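Local structure of uracil-DNA glycosylase (Sulfolobus tokodaii str. 7, 4ZBY) at residues Ala35-Gly41 against Pro115-Leu121; Gly52-Val56 against Arg75-Thr81. The protein is an alpha/beta protein of the uracil-DNA glycosylase superfamily that carries an iron/sulfur cluster and holds uracil in a pocket. One frame throughout, in Å; residues are numbered along the deposited sequence.

Contact 1: Ala35-Gly41 against Pro115-Leu121; sequences AEIMFVG and PKIIVTL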
loop_
_atom_site.group_PDB
_atom_site.type_symbol
_atom_site.label_atom_id
_atom_site.label_comp_id
_atom_site.label_asym_id
_atom_site.label_seq_id
_atom_site.Cartn_x
_atom_site.Cartn_y
_atom_site.Cartn_z
ATOM N N ALA A 35 -11.279 7.549 1.141
ATOM C CA ALA A 35 -10.991 6.428 2.049
ATOM C C ALA A 35 -10.360 6.880 3.362
ATOM O O ALA A 35 -9.443 7.703 3.390
ATOM C CB ALA A 35 -10.067 5.402 1.375
ATOM N N GLU A 36 -10.856 6.327 4.455
ATOM C CA GLU A 36 -10.145 6.531 5.725
ATOM C C GLU A 36 -8.924 5.643 5.852
ATOM O O GLU A 36 -7.996 5.983 6.595
ATOM C CB GLU A 36 -11.077 6.293 6.892
ATOM C CG GLU A 36 -12.080 7.424 7.004
ATOM C CD GLU A 36 -12.979 7.286 8.208
ATOM O OE1 GLU A 36 -12.868 6.268 8.915
ATOM O OE2 GLU A 36 -13.778 8.211 8.447
ATOM N N ILE A 37 -8.925 4.495 5.177
ATOM C CA ILE A 37 -7.764 3.594 5.225
ATOM C C ILE A 37 -7.170 3.388 3.842
ATOM O O ILE A 37 -7.849 3.022 2.883
ATOM C CB ILE A 37 -8.119 2.218 5.812
ATOM C CG1 ILE A 37 -8.891 2.380 7.127
ATOM C CG2 ILE A 37 -6.841 1.364 5.953
ATOM C CD1 ILE A 37 -9.339 1.060 7.789
ATOM N N MET A 38 -5.876 3.614 3.750
ATOM C CA MET A 38 -5.165 3.455 2.499
ATOM C C MET A 38 -4.165 2.317 2.716
ATOM O O MET A 38 -3.464 2.296 3.733
ATOM C CB MET A 38 -4.489 4.786 2.125
ATOM C CG MET A 38 -3.694 4.797 0.858
ATOM S SD MET A 38 -3.198 6.537 0.544
ATOM C CE MET A 38 -2.295 6.222 -0.950
ATOM N N PHE A 39 -4.135 1.347 1.804
ATOM C CA PHE A 39 -3.182 0.218 1.875
ATOM C C PHE A 39 -2.124 0.414 0.820
ATOM O O PHE A 39 -2.442 0.700 -0.331
ATOM C CB PHE A 39 -3.904 -1.121 1.639
ATOM C CG PHE A 39 -4.914 -1.432 2.696
ATOM C CD1 PHE A 39 -4.552 -2.179 3.810
ATOM C CD2 PHE A 39 -6.184 -0.911 2.609
ATOM C CE1 PHE A 39 -5.471 -2.435 4.818
ATOM C CE2 PHE A 39 -7.124 -1.157 3.611
ATOM C CZ PHE A 39 -6.760 -1.922 4.709
ATOM N N VAL A 40 -0.871 0.255 1.202
ATOM C CA VAL A 40 0.216 0.413 0.228
ATOM C C VAL A 40 1.115 -0.796 0.246
ATOM O O VAL A 40 1.745 -1.085 1.262
ATOM C CB VAL A 40 1.077 1.671 0.526
ATOM C CG1 VAL A 40 2.105 1.908 -0.587
ATOM C CG2 VAL A 40 0.186 2.899 0.705
ATOM N N GLY A 41 1.175 -1.496 -0.885
ATOM C CA GLY A 41 2.100 -2.610 -1.022
ATOM C C GLY A 41 3.387 -2.241 -1.732
ATOM O O GLY A 41 3.751 -1.077 -1.869
ATOM N N PRO A 115 -5.730 9.996 4.026
ATOM C CA PRO A 115 -6.409 8.988 4.848
ATOM C C PRO A 115 -6.113 9.128 6.345
ATOM O O PRO A 115 -5.067 9.684 6.767
ATOM C CB PRO A 115 -5.849 7.683 4.301
ATOM C CG PRO A 115 -4.414 8.064 3.916
ATOM C CD PRO A 115 -4.556 9.442 3.325
ATOM N N LYS A 116 -7.044 8.641 7.160
ATOM C CA LYS A 116 -6.817 8.553 8.600
ATOM C C LYS A 116 -5.647 7.607 8.911
ATOM O O LYS A 116 -4.862 7.840 9.838
ATOM C CB LYS A 116 -8.090 8.043 9.303
ATOM C CG LYS A 116 -7.955 7.927 10.826
ATOM C CD LYS A 116 -9.284 7.444 11.449
ATOM C CE LYS A 116 -9.254 7.530 12.976
ATOM N NZ LYS A 116 -10.537 7.073 13.591
ATOM N N ILE A 117 -5.602 6.510 8.173
ATOM C CA ILE A 117 -4.629 5.445 8.404
ATOM C C ILE A 117 -3.994 5.035 7.091
ATOM O O ILE A 117 -4.710 4.844 6.087
ATOM C CB ILE A 117 -5.299 4.211 9.040
ATOM C CG1 ILE A 117 -5.899 4.547 10.397
ATOM C CG2 ILE A 117 -4.325 3.008 9.149
ATOM C CD1 ILE A 117 -6.926 3.556 10.861
ATOM N N ILE A 118 -2.665 4.896 7.090
ATOM C CA ILE A 118 -1.991 4.196 6.007
ATOM C C ILE A 118 -1.450 2.884 6.541
ATOM O O ILE A 118 -0.656 2.877 7.477
ATOM C CB ILE A 118 -0.836 5.004 5.406
ATOM C CG1 ILE A 118 -1.366 6.270 4.729
ATOM C CG2 ILE A 118 -0.088 4.153 4.383
ATOM C CD1 ILE A 118 -0.272 7.277 4.371
ATOM N N VAL A 119 -1.896 1.777 5.956
ATOM C CA VAL A 119 -1.342 0.468 6.308
ATOM C C VAL A 119 -0.240 0.137 5.307
ATOM O O VAL A 119 -0.521 0.022 4.110
ATOM C CB VAL A 119 -2.435 -0.618 6.272
ATOM C CG1 VAL A 119 -1.873 -1.972 6.636
ATOM C CG2 VAL A 119 -3.579 -0.227 7.207
ATOM N N THR A 120 1.000 0.041 5.788
ATOM C CA THR A 120 2.119 -0.230 4.882
ATOM C C THR A 120 2.403 -1.715 4.970
ATOM O O THR A 120 2.910 -2.240 5.971
ATOM C CB THR A 120 3.391 0.612 5.175
ATOM O OG1 THR A 120 3.770 0.477 6.539
ATOM C CG2 THR A 120 3.142 2.101 4.923
ATOM N N LEU A 121 2.053 -2.389 3.884
ATOM C CA LEU A 121 2.147 -3.835 3.785
ATOM C C LEU A 121 3.535 -4.219 3.303
ATOM O O LEU A 121 3.825 -4.145 2.101
ATOM C CB LEU A 121 1.081 -4.378 2.805
ATOM C CG LEU A 121 -0.390 -4.049 3.106
ATOM C CD1 LEU A 121 -1.247 -4.340 1.853
ATOM C CD2 LEU A 121 -0.868 -4.860 4.318
#
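With chi1 at -64°, Phe39 turns its ring beside its own backbone N, and Val119, chi1 -180°, holds CG2 beside the N as well; the two side chains run alongside each other, pointing the same way. Phe39 CD1 lies 3.6 Å from Val119 CB, the ring meeting the valine obliquely, and the Val119 CG2 methyl sits against both the ring, at Phe39 CE1, and Ile37 CG2, 3.8 Å from the latter. Leu121 CD1 comes up to Phe39 CB and extends this apolar row. On the other face of the sheet, Met38 sets its CB 3.7 Å from Pro115 CG and its SD 3.9 Å from the same carbon, while the CG2 methyls of Val40 and Ile118 meet at 3.9 Å. Between these two layers of side chains the strands pair in parallel, joined by five backbone hydrogen bonds: Met38 and Val40 each offer both N and O to the partner strand, as with Met38 N to Ile117 O at 2.9 Å and Val119 N to Met38 O at 2.8 Å. Lys116 NZ binds Thr191 O and Ala189 O. Strand 79-82 flanks 37-41 and strand 155-162 flanks 117-121. Helix 58-71 packs on Ile37, Phe39 and Leu121, and helix 96-113 on Met38, Val40 and Ile118, so the central parallel pair lies sandwiched between helices, as in an alpha/beta/alpha fold.

Contact 2: Gly52-Val56 against Arg75-Thr81; sequences GRPFV and RDQVFIT. With URA (uracil), chain C.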
loop_
_atom_site.group_PDB
_atom_site.type_symbol
_atom_site.label_atom_id
_atom_site.label_comp_id
_atom_site.label_asym_id
_atom_site.label_seq_id
_atom_site.Cartn_x
_atom_site.Cartn_y
_atom_site.Cartn_z
ATOM N N GLY A 52 -4.349 -5.045 -14.445
ATOM C CA GLY A 52 -4.307 -3.608 -14.202
ATOM C C GLY A 52 -4.848 -3.170 -12.841
ATOM O O GLY A 52 -5.239 -2.019 -12.655
ATOM N N ARG A 53 -4.864 -4.097 -11.887
ATOM C CA ARG A 53 -5.526 -3.903 -10.587
ATOM C C ARG A 53 -4.591 -4.370 -9.484
ATOM O O ARG A 53 -3.890 -5.336 -9.685
ATOM C CB ARG A 53 -6.824 -4.704 -10.516
ATOM C CG ARG A 53 -7.742 -4.577 -11.713
ATOM C CD ARG A 53 -8.988 -5.357 -11.445
ATOM N NE ARG A 53 -9.471 -5.024 -10.109
ATOM C CZ ARG A 53 -10.296 -5.784 -9.399
ATOM N NH1 ARG A 53 -10.764 -6.922 -9.908
ATOM N NH2 ARG A 53 -10.668 -5.391 -8.188
ATOM N N PRO A 54 -4.582 -3.697 -8.318
ATOM C CA PRO A 54 -3.690 -4.120 -7.239
ATOM C C PRO A 54 -4.270 -5.300 -6.446
ATOM O O PRO A 54 -5.496 -5.448 -6.343
ATOM C CB PRO A 54 -3.580 -2.865 -6.368
ATOM C CG PRO A 54 -4.907 -2.214 -6.539
ATOM C CD PRO A 54 -5.346 -2.481 -7.968
ATOM N N PHE A 55 -3.380 -6.121 -5.898
ATOM C CA PHE A 55 -3.767 -7.161 -4.953
ATOM C C PHE A 55 -4.977 -8.002 -5.429
ATOM O O PHE A 55 -6.063 -8.022 -4.809
ATOM C CB PHE A 55 -4.015 -6.517 -3.573
ATOM C CG PHE A 55 -2.739 -6.167 -2.834
ATOM C CD1 PHE A 55 -1.928 -7.169 -2.322
ATOM C CD2 PHE A 55 -2.339 -4.847 -2.672
ATOM C CE1 PHE A 55 -0.768 -6.865 -1.634
ATOM C CE2 PHE A 55 -1.171 -4.538 -2.008
ATOM C CZ PHE A 55 -0.391 -5.534 -1.480
ATOM N N VAL A 56 -4.772 -8.729 -6.529
ATOM C CA VAL A 56 -5.819 -9.615 -7.063
ATOM C C VAL A 56 -5.384 -11.076 -7.179
ATOM O O VAL A 56 -6.191 -11.952 -7.482
ATOM C CB VAL A 56 -6.329 -9.135 -8.456
ATOM C CG1 VAL A 56 -7.192 -7.903 -8.300
ATOM C CG2 VAL A 56 -5.184 -8.872 -9.446
ATOM N N ARG A 75 -13.555 -3.645 -0.580
ATOM C CA ARG A 75 -12.451 -2.938 -1.236
ATOM C C ARG A 75 -12.855 -1.550 -1.726
ATOM O O ARG A 75 -12.046 -0.628 -1.721
ATOM C CB ARG A 75 -11.914 -3.743 -2.429
ATOM C CG ARG A 75 -11.241 -5.039 -2.064
ATOM C CD ARG A 75 -11.035 -5.886 -3.325
ATOM N NE ARG A 75 -10.228 -5.219 -4.353
ATOM C CZ ARG A 75 -8.921 -5.420 -4.538
ATOM N NH1 ARG A 75 -8.256 -6.265 -3.765
ATOM N NH2 ARG A 75 -8.276 -4.772 -5.503
ATOM N N ASP A 76 -14.098 -1.389 -2.171
ATOM C CA ASP A 76 -14.508 -0.093 -2.675
ATOM C C ASP A 76 -14.630 0.970 -1.579
ATOM O O ASP A 76 -14.843 2.153 -1.885
ATOM C CB ASP A 76 -15.838 -0.219 -3.439
ATOM C CG ASP A 76 -15.680 -1.017 -4.726
ATOM O OD1 ASP A 76 -14.605 -0.906 -5.343
ATOM O OD2 ASP A 76 -16.615 -1.763 -5.103
ATOM N N GLN A 77 -14.456 0.578 -0.313
ATOM C CA GLN A 77 -14.522 1.561 0.764
ATOM C C GLN A 77 -13.141 1.994 1.217
ATOM O O GLN A 77 -13.030 2.892 2.035
ATOM C CB GLN A 77 -15.281 1.021 1.979
ATOM C CG GLN A 77 -16.743 0.677 1.739
ATOM C CD GLN A 77 -17.390 -0.024 2.909
ATOM O OE1 GLN A 77 -17.106 -1.176 3.186
ATOM N NE2 GLN A 77 -18.294 0.669 3.593
ATOM N N VAL A 78 -12.098 1.364 0.678
ATOM C CA VAL A 78 -10.718 1.726 1.054
ATOM C C VAL A 78 -9.965 2.127 -0.202
ATOM O O VAL A 78 -10.565 2.146 -1.296
ATOM C CB VAL A 78 -10.010 0.576 1.756
ATOM C CG1 VAL A 78 -10.783 0.246 3.042
ATOM C CG2 VAL A 78 -9.922 -0.662 0.848
ATOM N N PHE A 79 -8.694 2.505 -0.073
ATOM C CA PHE A 79 -7.887 2.754 -1.258
ATOM C C PHE A 79 -6.666 1.872 -1.199
ATOM O O PHE A 79 -6.035 1.753 -0.144
ATOM C CB PHE A 79 -7.479 4.232 -1.384
ATOM C CG PHE A 79 -6.906 4.571 -2.737
ATOM C CD1 PHE A 79 -5.553 4.449 -2.972
ATOM C CD2 PHE A 79 -7.743 4.986 -3.782
ATOM C CE1 PHE A 79 -5.010 4.752 -4.235
ATOM C CE2 PHE A 79 -7.227 5.278 -5.042
ATOM C CZ PHE A 79 -5.851 5.143 -5.262
ATOM N N ILE A 80 -6.352 1.223 -2.322
ATOM C CA ILE A 80 -5.273 0.227 -2.343
ATOM C C ILE A 80 -4.315 0.514 -3.488
ATOM O O ILE A 80 -4.750 0.668 -4.629
ATOM C CB ILE A 80 -5.835 -1.200 -2.528
ATOM C CG1 ILE A 80 -6.766 -1.570 -1.365
ATOM C CG2 ILE A 80 -4.673 -2.198 -2.660
ATOM C CD1 ILE A 80 -7.538 -2.910 -1.614
ATOM N N THR A 81 -3.035 0.630 -3.176
ATOM C CA THR A 81 -2.058 0.860 -4.224
ATOM C C THR A 81 -0.707 0.308 -3.772
ATOM O O THR A 81 -0.647 -0.467 -2.823
ATOM C CB THR A 81 -1.991 2.367 -4.593
ATOM O OG1 THR A 81 -1.149 2.536 -5.749
ATOM C CG2 THR A 81 -1.476 3.212 -3.438
HETATM N N1 URA C . 2.058 -7.576 -4.038
HETATM C C2 URA C . 2.046 -6.247 -3.792
HETATM O O2 URA C . 2.915 -5.682 -3.154
HETATM N N3 URA C . 1.123 -5.534 -4.448
HETATM C C4 URA C . 0.211 -6.012 -5.320
HETATM O O4 URA C . -0.621 -5.255 -5.791
HETATM C C5 URA C . 0.245 -7.403 -5.544
HETATM C C6 URA C . 1.159 -8.164 -4.896
#
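Arg75 NH2 is gripped by Pro54 O, in the guanidinium plane at 3.0 Å and nearly straight (165°), and by a salt bridge to Glu30. From the same group NH1 reaches Phe55 O, also at 3.0 Å, but this bond is more bent (134°) and its acceptor is tilted out of the plane; Thr64 OG1 is a second partner of NH1. Two successive carbonyls of the loop are thus held by one side chain, whose chain bends at chi3 (59°), and Ile80 CD1 sits over one face of the guanidinium. Arg53 NH2 approaches Arg75 NH2 to 3.6 Å, the two planes almost perpendicular, and Glu30 bridges both arginines. Ile80 CG2 touches the edge of the Phe55 ring at CD2, 3.5 Å away, and Pro54 CG at 3.9 Å. Pro54 and Phe55 belong to the uracil pocket: one face of the ring lies against uracil, Phe55 CZ being 3.3 Å from uracil N3, while Phe55 N donates to uracil O4 at 2.9 Å. The contact fastens the loop between helices 46-51 and 58-71 to strand 79-82, which runs between strands 30-31 and 37-41, with helix 96-113 packed against Phe79 and Thr81.

How the contacts relate
From the N terminus, the chain passes the edge strand 30-31 and runs through strand 37-41 in the middle of the sheet, then passes helix 46-51 and the loop 52-56 into helix 58-71. Contact 2 closes this short excursion when residues 75-81 return to the loop 52-56. After strand 79-82, helix 96-113 leads to strand 117-121, and contact 1 closes the wider loop, so contact 2 is nested inside it. The two meet at strand 37-41, which has strand 117-121 on one side and strand 79-82 on the other; Gly41 N lies 2.9 Å from Thr81 O, a probable hydrogen bond. Contact 1 joins central strands, while contact 2 ties the sheet to the uracil pocket, to which Gly41 also belongs.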